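Local atomic coordinates of fiber protein 2 (Fowl adenovirus 1, PDB entry 2VTW), a protein that forms the receptor-binding head of the trimeric short fibre, a capsid spike that probably attaches the virion to its host cell. Residues 139-144 with 181-186. Sequence-based numbering, arbitrary orientation.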
loop_
_atom_site.group_PDB
_atom_site.type_symbol
_atom_site.label_atom_id
_atom_site.label_comp_id
_atom_site.label_asym_id
_atom_site.label_seq_id
_atom_site.Cartn_x
_atom_site.Cartn_y
_atom_site.Cartn_z
ATOM N N THR A 139 21.445 -0.096 -14.839
ATOM C CA THR A 139 22.329 0.000 -16.000
ATOM C C THR A 139 23.751 -0.365 -15.520
ATOM O O THR A 139 24.029 -0.423 -14.315
ATOM C CB THR A 139 22.290 1.406 -16.675
ATOM O OG1 THR A 139 22.929 2.387 -15.840
ATOM C CG2 THR A 139 20.835 1.840 -16.996
ATOM N N GLY A 140 24.644 -0.647 -16.463
ATOM C CA GLY A 140 26.012 -1.050 -16.130
ATOM C C GLY A 140 26.056 -2.445 -15.542
ATOM O O GLY A 140 25.168 -3.249 -15.779
ATOM N N SER A 141 27.097 -2.727 -14.772
ATOM C CA SER A 141 27.240 -4.011 -14.097
ATOM C C SER A 141 26.597 -4.051 -12.709
ATOM O O SER A 141 26.585 -5.104 -12.081
ATOM C CB SER A 141 28.725 -4.392 -13.977
ATOM O OG SER A 141 29.469 -3.417 -13.249
ATOM N N LEU A 142 26.077 -2.924 -12.223
ATOM C CA LEU A 142 25.406 -2.891 -10.897
ATOM C C LEU A 142 24.170 -3.783 -10.915
ATOM O O LEU A 142 23.354 -3.674 -11.824
ATOM C CB LEU A 142 25.005 -1.452 -10.503
ATOM C CG LEU A 142 24.295 -1.218 -9.154
ATOM C CD1 LEU A 142 25.123 -1.683 -7.941
ATOM C CD2 LEU A 142 23.926 0.250 -9.026
ATOM N N ASN A 143 24.078 -4.681 -9.924
ATOM C CA ASN A 143 22.921 -5.574 -9.736
ATOM C C ASN A 143 22.663 -5.786 -8.247
ATOM O O ASN A 143 23.235 -6.668 -7.603
ATOM C CB ASN A 143 23.116 -6.933 -10.457
ATOM C CG ASN A 143 21.826 -7.772 -10.517
ATOM O OD1 ASN A 143 20.939 -7.669 -9.657
ATOM N ND2 ASN A 143 21.721 -8.602 -11.542
ATOM N N THR A 144 21.778 -4.958 -7.704
ATOM C CA THR A 144 21.356 -5.050 -6.295
ATOM C C THR A 144 20.345 -6.172 -6.017
ATOM O O THR A 144 20.057 -6.486 -4.850
ATOM C CB THR A 144 20.660 -3.730 -5.860
ATOM O OG1 THR A 144 19.515 -3.496 -6.692
ATOM C CG2 THR A 144 21.632 -2.523 -5.969
ATOM N N PRO A 181 33.448 -0.345 -4.914
ATOM C CA PRO A 181 34.012 0.616 -5.888
ATOM C C PRO A 181 34.387 0.021 -7.258
ATOM O O PRO A 181 34.593 0.779 -8.219
ATOM C CB PRO A 181 35.254 1.180 -5.175
ATOM C CG PRO A 181 35.620 0.161 -4.129
ATOM C CD PRO A 181 34.329 -0.539 -3.739
ATOM N N THR A 182 34.453 -1.303 -7.362
ATOM C CA THR A 182 34.752 -1.942 -8.652
ATOM C C THR A 182 33.492 -2.159 -9.502
ATOM O O THR A 182 33.597 -2.423 -10.703
ATOM C CB THR A 182 35.524 -3.259 -8.460
ATOM O OG1 THR A 182 34.679 -4.250 -7.865
ATOM C CG2 THR A 182 36.737 -3.029 -7.554
ATOM N N VAL A 183 32.310 -2.005 -8.884
ATOM C CA VAL A 183 31.014 -2.157 -9.569
ATOM C C VAL A 183 30.479 -0.810 -10.003
ATOM O O VAL A 183 30.440 0.116 -9.212
ATOM C CB VAL A 183 29.971 -2.806 -8.652
ATOM C CG1 VAL A 183 28.577 -2.780 -9.306
ATOM C CG2 VAL A 183 30.393 -4.222 -8.305
ATOM N N ASN A 184 30.046 -0.708 -11.254
ATOM C CA ASN A 184 29.613 0.569 -11.808
ATOM C C ASN A 184 28.261 0.505 -12.496
ATOM O O ASN A 184 27.809 -0.566 -12.902
ATOM C CB ASN A 184 30.671 1.069 -12.796
ATOM C CG ASN A 184 31.909 1.612 -12.089
ATOM O OD1 ASN A 184 32.993 1.016 -12.148
ATOM N ND2 ASN A 184 31.742 2.751 -11.395
ATOM N N GLY A 185 27.637 1.669 -12.645
ATOM C CA GLY A 185 26.346 1.776 -13.291
ATOM C C GLY A 185 25.379 2.513 -12.396
ATOM O O GLY A 185 25.791 3.274 -11.530
ATOM N N THR A 186 24.086 2.279 -12.619
ATOM C CA THR A 186 23.006 2.978 -11.914
ATOM C C THR A 186 21.913 2.008 -11.423
ATOM O O THR A 186 21.754 0.907 -11.960
ATOM C CB THR A 186 22.340 4.095 -12.794
ATOM O OG1 THR A 186 21.443 3.520 -13.751
ATOM C CG2 THR A 186 23.401 4.968 -13.506
#
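Leu142 lays CD2 over one face of the Thr186 carbonyl, 3.6 Å from Thr186 C and almost straight above it. Thr139 N gives its hydrogen to the oxygen of this group from the other side, tilted 32° from the plane. The return bond is less regular: Thr186 N stands well above the plane of the Thr139 carbonyl, 55° out of it, and Gly185 CA sends a C-H to the same oxygen (Gly185 CA to Thr139 O, 3.4 Å). The Asn184 carbonyl oxygen gathers three weak bonds. Ser141 N at 2.9 Å and the Ser141 hydroxyl approach Asn184 O from one side of its plane, whereas Leu142 N at 3.0 Å comes to Asn184 O from the other, so the turn of 140-142 wraps round a single acceptor. In the fibre head, a trimer-forming beta domain, this is where strand 129-140 ends beside the start of strand 185-197. Thr139 and Thr186 form an antiparallel hydrogen-bonded pair, and the next pair, Gly140 with Gly185, is non-hydrogen-bonded; with no side chains between them the two CA atoms come within 4.0 Å. The threonines share one face of the sheet, and their hydroxyls meet at 2.8 Å from Thr139 OG1 to Thr186 OG1, a hydrogen bond whose donor may be either. Beyond the sheet, with CG anti to the backbone N (chi1 -180°), the Leu142 side chain is laid against 181-186, and its methyls part: CD1 meets Val183 CG1 at 3.9 Å, the two side chains crossing near a right angle. Leu178 and Val187 also pack on the leucine. The Asn184 side chain leaves its backbone away from 139-144, touches Arg60 and binds Thr54 OG1 through ND2; Gly185 N also bonds this hydroxyl, and Arg60 NH1 donates to Val183 O.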